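Local structure of periplasmic binding protein/LacI transcriptional regulator (Shewanella sp. ANA-3, 5OCP) at residues A[11-15]-A[87-91]; A[42-46]-A[64-70]; A[117-122]-A[217-221]. The protein probably serves as the periplasmic sugar-binding component of an arabinose ABC transporter, and binds L-arabinofuranose in both its alpha and beta forms. All blocks are in the same frame, centred on the assembly; numbering follows the deposited sequence.

In the fold
Contacts 1 and 2 belong to the lobe built round the parallel sheet that contains strands 2-7, 59-62 and 84-87, and contact 3 to the lobe built round the mixed sheet. Contact 1 lines the arabinofuranose site, its centre about 5 Å from the chain's centre. Contact 2 is nested within the loop that contact 1 closes, their centres about 12 Å apart, and R89 NH1 probably donates to V65 O (2.9 Å), tying this sugar-binding arginine to 64-70. Contact 3 touches neither: its centre is about 24 Å from that of contact 1 and about 33 Å from that of contact 2, and the V220 side chain lies about 13 Å from the sugar.

Contact 1: A[11-15]-A[87-91]; sequences ESGWR and VDRNI. With FUB (beta-L-arabinofuranose), chain J; AHR (alpha-L-arabinofuranose), chain I.
The guanidinium of R15 takes D88 OD2 and E11 OE2 at its edge, both in plane, while W14 CZ3 lies over one face, 3.9 Å above the plane and toward the rim. R89 turns a face of its own guanidinium to R15 NH2, and its edge meets sugar atoms O4 and O5. R15 grips D88 end-on, NH1 at 2.8 Å and NH2 at 2.7 Å from the single oxygen OD2; the two nitrogens reach it from the anti and syn sides, with guanidinium and carboxylate planes 35° apart. R15 NE donates almost straight (170°) to the syn lone pair of E11 OE2. Bends at chi2 and chi3 fold the R15 chain round so that it spans both acids.

The site belongs to the two-lobed periplasmic binding protein fold, in which sugar is held between the lobes; here the start of helix 13-29 and the loop after strand 84-87 supply one wall. S12 caps that helix, its OG accepting from R15 N, and the same OG lies 2.9 Å from sugar O2. The two anomers nearly superpose except at C1 and O1; D88 OD1 lies 2.6 Å from O5 and E11 OE2 approaches O1 in both. R89, extended from CG to NE, donates from NH2 to O4 (2.9 Å) and from NE to O5 (3.0 Å), and R15 NH2 also donates to O4. R143 and N195 add further bonds. R15 NH2 and R89 NH2 come within 3.4 Å, a closeness that E11 and D88 probably offset; E11 OE2 also forms a longer salt bridge with R89 NH2.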
loop_
_atom_site.group_PDB
_atom_site.type_symbol
_atom_site.label_atom_id
_atom_site.label_comp_id
_atom_site.label_asym_id
_atom_site.label_seq_id
_atom_site.Cartn_x
_atom_site.Cartn_y
_atom_site.Cartn_z
ATOM N N GLU A 11 -7.731 4.825 4.526
ATOM C CA GLU A 11 -6.711 5.788 4.905
ATOM C C GLU A 11 -6.050 6.560 3.719
ATOM O O GLU A 11 -5.491 7.625 3.917
ATOM C CB GLU A 11 -5.609 5.132 5.757
ATOM C CG GLU A 11 -4.653 4.127 5.083
ATOM C CD GLU A 11 -5.224 2.728 4.817
ATOM O OE1 GLU A 11 -6.380 2.436 5.188
ATOM O OE2 GLU A 11 -4.544 1.941 4.117
ATOM N N SER A 12 -6.048 5.956 2.525
ATOM C CA SER A 12 -5.368 6.509 1.355
ATOM C C SER A 12 -6.309 6.287 0.196
ATOM O O SER A 12 -7.098 5.328 0.153
ATOM C CB SER A 12 -3.956 5.836 1.086
ATOM O OG SER A 12 -4.188 4.479 0.722
ATOM N N GLY A 13 -6.137 7.125 -0.806
ATOM C CA GLY A 13 -6.696 6.879 -2.081
ATOM C C GLY A 13 -6.311 5.561 -2.719
ATOM O O GLY A 13 -7.180 4.898 -3.389
ATOM N N TRP A 14 -5.091 5.090 -2.505
ATOM C CA TRP A 14 -4.767 3.737 -2.918
ATOM C C TRP A 14 -5.720 2.678 -2.312
ATOM O O TRP A 14 -6.297 1.821 -3.044
ATOM C CB TRP A 14 -3.284 3.338 -2.668
ATOM C CG TRP A 14 -3.063 1.971 -3.225
ATOM C CD1 TRP A 14 -2.702 1.665 -4.568
ATOM C CD2 TRP A 14 -3.245 0.698 -2.602
ATOM N NE1 TRP A 14 -2.652 0.299 -4.737
ATOM C CE2 TRP A 14 -3.044 -0.310 -3.596
ATOM C CE3 TRP A 14 -3.634 0.278 -1.327
ATOM C CZ2 TRP A 14 -3.117 -1.662 -3.294
ATOM C CZ3 TRP A 14 -3.685 -1.049 -1.038
ATOM C CH2 TRP A 14 -3.458 -2.011 -2.017
ATOM N N ARG A 15 -5.916 2.760 -0.999
ATOM C CA ARG A 15 -6.755 1.802 -0.336
ATOM C C ARG A 15 -8.170 1.792 -0.865
ATOM O O ARG A 15 -8.795 0.724 -1.022
ATOM C CB ARG A 15 -6.741 2.098 1.143
ATOM C CG ARG A 15 -7.694 1.285 1.967
ATOM C CD ARG A 15 -7.269 -0.094 2.316
ATOM N NE ARG A 15 -5.867 -0.190 2.771
ATOM C CZ ARG A 15 -5.138 -1.324 2.687
ATOM N NH1 ARG A 15 -5.677 -2.406 2.252
ATOM N NH2 ARG A 15 -3.810 -1.331 2.935
ATOM N N VAL A 87 -4.365 -10.911 1.590
ATOM C CA VAL A 87 -3.995 -10.030 0.515
ATOM C C VAL A 87 -3.344 -8.743 1.080
ATOM O O VAL A 87 -3.633 -8.315 2.179
ATOM C CB VAL A 87 -5.160 -9.600 -0.365
ATOM C CG1 VAL A 87 -5.711 -10.831 -1.096
ATOM C CG2 VAL A 87 -6.258 -8.915 0.428
ATOM N N ASP A 88 -2.447 -8.206 0.291
ATOM C CA ASP A 88 -1.865 -6.873 0.518
ATOM C C ASP A 88 -0.833 -6.992 1.605
ATOM O O ASP A 88 0.323 -7.358 1.292
ATOM C CB ASP A 88 -2.981 -5.818 0.672
ATOM C CG ASP A 88 -2.477 -4.504 1.309
ATOM O OD1 ASP A 88 -1.271 -4.160 1.116
ATOM O OD2 ASP A 88 -3.259 -3.836 2.067
ATOM N N ARG A 89 -1.181 -6.781 2.862
ATOM C CA ARG A 89 -0.231 -6.915 3.960
ATOM C C ARG A 89 -0.102 -8.378 4.390
ATOM O O ARG A 89 -0.577 -9.307 3.677
ATOM C CB ARG A 89 -0.562 -5.962 5.104
ATOM C CG ARG A 89 -0.638 -4.521 4.629
ATOM C CD ARG A 89 -1.026 -3.573 5.757
ATOM N NE ARG A 89 -1.151 -2.179 5.226
ATOM C CZ ARG A 89 -1.653 -1.167 5.946
ATOM N NH1 ARG A 89 -2.106 -1.334 7.176
ATOM N NH2 ARG A 89 -1.819 0.040 5.373
ATOM N N ASN A 90 0.649 -8.571 5.446
ATOM C CA ASN A 90 0.937 -9.952 5.884
ATOM C C ASN A 90 0.457 -10.152 7.306
ATOM O O ASN A 90 0.239 -9.239 8.100
ATOM C CB ASN A 90 2.444 -10.280 5.806
ATOM C CG ASN A 90 2.752 -11.781 5.697
ATOM O OD1 ASN A 90 1.862 -12.599 5.488
ATOM N ND2 ASN A 90 4.010 -12.136 5.938
ATOM N N ILE A 91 0.392 -11.420 7.687
ATOM C CA ILE A 91 0.112 -11.832 9.062
ATOM C C ILE A 91 1.343 -12.602 9.568
ATOM O O ILE A 91 2.109 -13.135 8.761
ATOM C CB ILE A 91 -1.161 -12.688 9.136
ATOM C CG1 ILE A 91 -0.973 -14.003 8.405
ATOM C CG2 ILE A 91 -2.385 -11.914 8.630
ATOM C CD1 ILE A 91 -2.135 -14.994 8.530
HETATM O O5 FUB J . -0.681 -1.939 2.274
HETATM C C5 FUB J . -0.563 -1.052 1.205
HETATM C C4 FUB J . -0.400 0.372 1.711
HETATM O O4 FUB J . -1.418 0.727 2.614
HETATM C C3 FUB J . -0.403 1.393 0.563
HETATM O O3 FUB J . 0.886 1.464 0.036
HETATM C C2 FUB J . -0.854 2.640 1.313
HETATM O O2 FUB J . -1.445 3.628 0.500
HETATM C C1 FUB J . -1.740 2.119 2.444
HETATM O O1 FUB J . -3.008 2.160 2.005
HETATM O O5 AHR I . -0.681 -1.940 2.275
HETATM C C5 AHR I . -0.558 -1.058 1.203
HETATM C C4 AHR I . -0.391 0.365 1.706
HETATM O O4 AHR I . -1.424 0.715 2.596
HETATM C C3 AHR I . -0.388 1.384 0.551
HETATM O O3 AHR I . 0.902 1.470 0.037
HETATM C C2 AHR I . -0.907 2.604 1.293
HETATM O O2 AHR I . -1.451 3.618 0.501
HETATM C C1 AHR I . -1.995 1.945 2.124
HETATM O O1 AHR I . -2.280 2.729 3.166
#

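Contact 2: A[42-46]-A[64-70]; sequences QENQI and PVVETGW
Q42, the first residue of helix 42-54, reaches across to the 64-70 loop with its chain fully extended, CG anti to the backbone N (chi1 174°). Its CB rests on V65 CG1, and its amide ends among V66, T68 and W70. NE2 donates to T68 O (2.7 Å) along a nearly straight path of 167°, the acceptor lying in the amide plane and the donor in the carbonyl plane. The same nitrogen sits over one face of the W70 indole, 3.1 Å from CE2, with amide and ring planes inclined by 49°. OE1 abuts V66 CG2 and accepts a hydrogen bond from a water that also bonds to T68 OG1.

One turn further on, Q45 points into the contact and works with both ends of its amide. OE1 accepts from V65 N (2.9 Å) on a lone pair, while NE2 turns to A63 O and S6 OG. Its amide stands perpendicular to the W70 ring, with OE1 at the ring edge, and its CB lies 3.7 Å from W70 CH2. I46 completes the helical side: CG1 packs obliquely against W70 CZ3 at 4.1 Å, and CD1 approaches G69 O.

W70 is itself fixed within the loop by its NE1 bond to V66 O (2.8 Å), and I91, of the loop after strand 84-87, also packs on it. The contact thus joins the start of a helix to the connection between strand 59-62 and helix 71-79 in this alpha/beta lobe. Its chemistry is that of glutamine amides satisfying the main chain of an irregular loop: T68 O and V65 N both find side-chain partners, which probably sets the loop's course beside the buried indole.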
loop_
_atom_site.group_PDB
_atom_site.type_symbol
_atom_site.label_atom_id
_atom_site.label_comp_id
_atom_site.label_asym_id
_atom_site.label_seq_id
_atom_site.Cartn_x
_atom_site.Cartn_y
_atom_site.Cartn_z
ATOM N N GLN A 42 -8.146 -3.225 13.922
ATOM C CA GLN A 42 -8.062 -4.646 13.779
ATOM C C GLN A 42 -9.253 -5.355 14.425
ATOM O O GLN A 42 -9.775 -6.364 13.950
ATOM C CB GLN A 42 -6.725 -5.184 14.368
ATOM C CG GLN A 42 -6.704 -6.731 14.356
ATOM C CD GLN A 42 -5.384 -7.280 14.770
ATOM O OE1 GLN A 42 -4.696 -6.599 15.546
ATOM N NE2 GLN A 42 -4.974 -8.500 14.226
ATOM N N GLU A 43 -9.705 -4.831 15.556
ATOM C CA GLU A 43 -10.822 -5.426 16.189
ATOM C C GLU A 43 -12.049 -5.497 15.332
ATOM O O GLU A 43 -12.775 -6.448 15.390
ATOM C CB GLU A 43 -11.141 -4.698 17.520
ATOM C CG GLU A 43 -10.444 -5.367 18.665
ATOM C CD GLU A 43 -10.781 -6.896 18.769
ATOM O OE1 GLU A 43 -9.845 -7.714 19.003
ATOM O OE2 GLU A 43 -11.968 -7.303 18.529
ATOM N N ASN A 44 -12.238 -4.469 14.509
ATOM C CA ASN A 44 -13.372 -4.530 13.542
ATOM C C ASN A 44 -13.179 -5.566 12.441
ATOM O O ASN A 44 -14.142 -6.201 11.973
ATOM C CB ASN A 44 -13.639 -3.165 12.981
ATOM C CG ASN A 44 -14.137 -2.173 14.021
ATOM O OD1 ASN A 44 -14.770 -2.585 15.011
ATOM N ND2 ASN A 44 -13.986 -0.867 13.743
ATOM N N GLN A 45 -11.911 -5.780 12.041
ATOM C CA GLN A 45 -11.667 -6.869 11.121
ATOM C C GLN A 45 -11.998 -8.189 11.703
ATOM O O GLN A 45 -12.629 -9.025 11.056
ATOM C CB GLN A 45 -10.213 -6.902 10.616
ATOM C CG GLN A 45 -9.772 -5.634 9.940
ATOM C CD GLN A 45 -8.515 -5.754 9.104
ATOM O OE1 GLN A 45 -7.440 -5.455 9.586
ATOM N NE2 GLN A 45 -8.664 -6.194 7.862
ATOM N N ILE A 46 -11.587 -8.406 12.942
ATOM C CA ILE A 46 -11.883 -9.682 13.585
ATOM C C ILE A 46 -13.394 -9.943 13.728
ATOM O O ILE A 46 -13.921 -11.035 13.461
ATOM C CB ILE A 46 -11.126 -9.797 14.932
ATOM C CG1 ILE A 46 -9.606 -9.836 14.651
ATOM C CG2 ILE A 46 -11.536 -11.113 15.617
ATOM C CD1 ILE A 46 -8.804 -9.630 15.908
ATOM N N PRO A 64 -4.827 -7.605 6.115
ATOM C CA PRO A 64 -4.692 -7.360 7.562
ATOM C C PRO A 64 -4.019 -6.039 7.931
ATOM O O PRO A 64 -2.991 -5.674 7.357
ATOM C CB PRO A 64 -3.825 -8.538 7.989
ATOM C CG PRO A 64 -2.924 -8.753 6.787
ATOM C CD PRO A 64 -3.872 -8.631 5.651
ATOM N N VAL A 65 -4.612 -5.267 8.842
ATOM C CA VAL A 65 -4.041 -3.936 9.165
ATOM C C VAL A 65 -2.640 -3.980 9.785
ATOM O O VAL A 65 -1.766 -3.173 9.456
ATOM C CB VAL A 65 -5.048 -3.070 10.018
ATOM C CG1 VAL A 65 -5.399 -3.732 11.347
ATOM C CG2 VAL A 65 -4.554 -1.635 10.097
ATOM N N VAL A 66 -2.485 -4.978 10.678
ATOM C CA VAL A 66 -1.207 -5.256 11.344
ATOM C C VAL A 66 -1.014 -6.747 11.293
ATOM O O VAL A 66 -1.915 -7.500 10.854
ATOM C CB VAL A 66 -1.162 -4.722 12.816
ATOM C CG1 VAL A 66 -1.307 -3.186 12.780
ATOM C CG2 VAL A 66 -2.208 -5.394 13.701
ATOM N N GLU A 67 0.190 -7.174 11.669
ATOM C CA GLU A 67 0.620 -8.545 11.457
ATOM C C GLU A 67 0.261 -9.461 12.642
ATOM O O GLU A 67 0.166 -10.658 12.427
ATOM C CB GLU A 67 2.117 -8.607 11.185
ATOM C CG GLU A 67 2.611 -7.809 10.018
ATOM C CD GLU A 67 4.084 -7.929 9.735
ATOM O OE1 GLU A 67 4.904 -8.021 10.727
ATOM O OE2 GLU A 67 4.448 -7.834 8.517
ATOM N N THR A 68 0.115 -8.934 13.834
ATOM C CA THR A 68 -0.101 -9.742 15.018
ATOM C C THR A 68 -1.576 -9.959 15.290
ATOM O O THR A 68 -2.393 -9.156 14.849
ATOM C CB THR A 68 0.494 -8.971 16.220
ATOM O OG1 THR A 68 0.015 -7.612 16.238
ATOM C CG2 THR A 68 1.990 -8.867 16.016
ATOM N N GLY A 69 -1.913 -10.996 16.066
ATOM C CA GLY A 69 -3.226 -11.105 16.719
ATOM C C GLY A 69 -4.270 -11.843 15.933
ATOM O O GLY A 69 -5.464 -11.788 16.266
ATOM N N TRP A 70 -3.863 -12.505 14.868
ATOM C CA TRP A 70 -4.793 -13.189 13.984
ATOM C C TRP A 70 -5.068 -14.655 14.294
ATOM O O TRP A 70 -6.017 -15.246 13.732
ATOM C CB TRP A 70 -4.362 -13.093 12.507
ATOM C CG TRP A 70 -4.339 -11.636 12.061
ATOM C CD1 TRP A 70 -3.265 -10.846 11.998
ATOM C CD2 TRP A 70 -5.469 -10.847 11.644
ATOM N NE1 TRP A 70 -3.617 -9.589 11.531
ATOM C CE2 TRP A 70 -4.976 -9.575 11.310
ATOM C CE3 TRP A 70 -6.830 -11.109 11.478
ATOM C CZ2 TRP A 70 -5.809 -8.547 10.870
ATOM C CZ3 TRP A 70 -7.632 -10.096 11.029
ATOM C CH2 TRP A 70 -7.111 -8.830 10.702
HETATM O O HOH W 1 -2.455 -7.206 17.138
#

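Contact 3: A[117-122]-A[217-221]; sequences WLMDKT and ILIVS
L118 and V220 come closest in backbone, CA atoms 7.5 Å apart, where the last turn of helix 107-121 (residues 117-121) runs nearly antiparallel to strand 218-221 (159°, axes 10.5 Å apart). The contact is apolar. L218 CD1 is its hub, touching T122 CG2 at 3.7 Å and L118 CD1 and K121 CG, each at 3.8 Å; the T122 and L218 side chains lie alongside, pointing opposite ways. Next along, V220 CG1 meets W117 CZ3 at 3.6 Å, approaching the ring obliquely, and K121 CB lies over one face of that indole. With CG2 anti to its carbonyl carbon, T122 gives its methyl to L218 while OG1 turns back to L118 O (2.8 Å), which T122 N reaches from the opposite face. Exchanging T122 for an alanine would probably deprive L218 CD1 of a methyl neighbour and L118 O of its second donor as the helix ends.

L118 also packs on F147 of helix 138-151 and on A190 of strand 190-193, the strand beside 218-221. I219 points away, to V203 and I206 of helix 196-208, so helices flank the sheet on both sides, as in an alpha/beta/alpha sandwich.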
loop_
_atom_site.group_PDB
_atom_site.type_symbol
_atom_site.label_atom_id
_atom_site.label_comp_id
_atom_site.label_asym_id
_atom_site.label_seq_id
_atom_site.Cartn_x
_atom_site.Cartn_y
_atom_site.Cartn_z
ATOM N N TRP A 117 16.679 4.134 -7.327
ATOM C CA TRP A 117 16.386 5.212 -8.227
ATOM C C TRP A 117 16.912 6.550 -7.649
ATOM O O TRP A 117 17.554 7.350 -8.343
ATOM C CB TRP A 117 14.873 5.330 -8.546
ATOM C CG TRP A 117 14.619 6.444 -9.527
ATOM C CD1 TRP A 117 14.625 6.350 -10.922
ATOM C CD2 TRP A 117 14.348 7.834 -9.235
ATOM N NE1 TRP A 117 14.416 7.620 -11.462
ATOM C CE2 TRP A 117 14.311 8.533 -10.456
ATOM C CE3 TRP A 117 14.249 8.555 -8.061
ATOM C CZ2 TRP A 117 14.049 9.886 -10.525
ATOM C CZ3 TRP A 117 14.043 9.940 -8.126
ATOM C CH2 TRP A 117 13.958 10.575 -9.353
ATOM N N LEU A 118 16.599 6.762 -6.367
ATOM C CA LEU A 118 17.048 7.977 -5.696
ATOM C C LEU A 118 18.588 8.071 -5.630
ATOM O O LEU A 118 19.152 9.160 -5.841
ATOM C CB LEU A 118 16.459 8.053 -4.288
ATOM C CG LEU A 118 16.781 9.331 -3.536
ATOM C CD1 LEU A 118 16.190 10.577 -4.187
ATOM C CD2 LEU A 118 16.335 9.175 -2.083
ATOM N N MET A 119 19.255 6.959 -5.356
ATOM C CA MET A 119 20.732 6.990 -5.362
ATOM C C MET A 119 21.272 7.315 -6.724
ATOM O O MET A 119 22.277 8.032 -6.833
ATOM C CB MET A 119 21.336 5.700 -4.820
ATOM C CG MET A 119 20.897 5.333 -3.391
ATOM S SD MET A 119 21.579 6.523 -2.226
ATOM C CE MET A 119 20.204 7.674 -2.011
ATOM N N ASP A 120 20.646 6.809 -7.774
ATOM C CA ASP A 120 21.099 7.075 -9.133
ATOM C C ASP A 120 20.897 8.547 -9.471
ATOM O O ASP A 120 21.799 9.199 -10.002
ATOM C CB ASP A 120 20.365 6.204 -10.145
ATOM C CG ASP A 120 20.658 4.748 -10.032
ATOM O OD1 ASP A 120 21.632 4.318 -9.365
ATOM O OD2 ASP A 120 19.817 3.974 -10.616
ATOM N N LYS A 121 19.770 9.114 -9.044
ATOM C CA LYS A 121 19.345 10.464 -9.324
ATOM C C LYS A 121 20.303 11.453 -8.669
ATOM O O LYS A 121 20.579 12.497 -9.250
ATOM C CB LYS A 121 17.944 10.698 -8.765
ATOM C CG LYS A 121 17.376 12.098 -8.953
ATOM C CD LYS A 121 17.167 12.556 -10.363
ATOM C CE LYS A 121 16.438 13.896 -10.402
ATOM N NZ LYS A 121 16.191 14.200 -11.836
ATOM N N THR A 122 20.745 11.126 -7.455
ATOM C CA THR A 122 21.508 12.043 -6.622
ATOM C C THR A 122 22.981 11.670 -6.593
ATOM O O THR A 122 23.734 12.257 -5.791
ATOM C CB THR A 122 20.937 12.026 -5.191
ATOM O OG1 THR A 122 21.111 10.718 -4.634
ATOM C CG2 THR A 122 19.524 12.367 -5.203
ATOM N N ILE A 217 13.629 19.859 -3.262
ATOM C CA ILE A 217 13.529 18.662 -2.459
ATOM C C ILE A 217 12.822 17.605 -3.398
ATOM O O ILE A 217 11.709 17.820 -3.783
ATOM C CB ILE A 217 12.700 18.938 -1.238
ATOM C CG1 ILE A 217 13.431 19.993 -0.380
ATOM C CG2 ILE A 217 12.509 17.702 -0.400
ATOM C CD1 ILE A 217 12.667 20.308 0.860
ATOM N N LEU A 218 13.525 16.530 -3.644
ATOM C CA LEU A 218 13.010 15.401 -4.449
ATOM C C LEU A 218 11.997 14.667 -3.630
ATOM O O LEU A 218 12.063 14.654 -2.397
ATOM C CB LEU A 218 14.107 14.461 -4.859
ATOM C CG LEU A 218 15.272 15.043 -5.688
ATOM C CD1 LEU A 218 16.314 13.981 -5.876
ATOM C CD2 LEU A 218 14.723 15.655 -6.959
ATOM N N ILE A 219 10.979 14.093 -4.291
ATOM C CA ILE A 219 9.944 13.371 -3.562
ATOM C C ILE A 219 9.802 12.002 -4.268
ATOM O O ILE A 219 9.525 11.960 -5.449
ATOM C CB ILE A 219 8.641 14.147 -3.553
ATOM C CG1 ILE A 219 8.880 15.473 -2.813
ATOM C CG2 ILE A 219 7.570 13.302 -2.879
ATOM C CD1 ILE A 219 7.689 16.359 -2.710
ATOM N N VAL A 220 10.067 10.947 -3.490
ATOM C CA VAL A 220 9.941 9.565 -3.965
ATOM C C VAL A 220 9.014 8.777 -3.056
ATOM O O VAL A 220 8.961 9.015 -1.858
ATOM C CB VAL A 220 11.269 8.927 -4.143
ATOM C CG1 VAL A 220 12.160 9.726 -5.053
ATOM C CG2 VAL A 220 11.965 8.644 -2.806
ATOM N N SER A 221 8.291 7.806 -3.604
ATOM C CA SER A 221 7.163 7.249 -2.888
ATOM C C SER A 221 6.762 5.892 -3.482
ATOM O O SER A 221 7.427 5.372 -4.417
ATOM C CB SER A 221 6.015 8.264 -3.088
ATOM O OG SER A 221 4.895 7.951 -2.308
#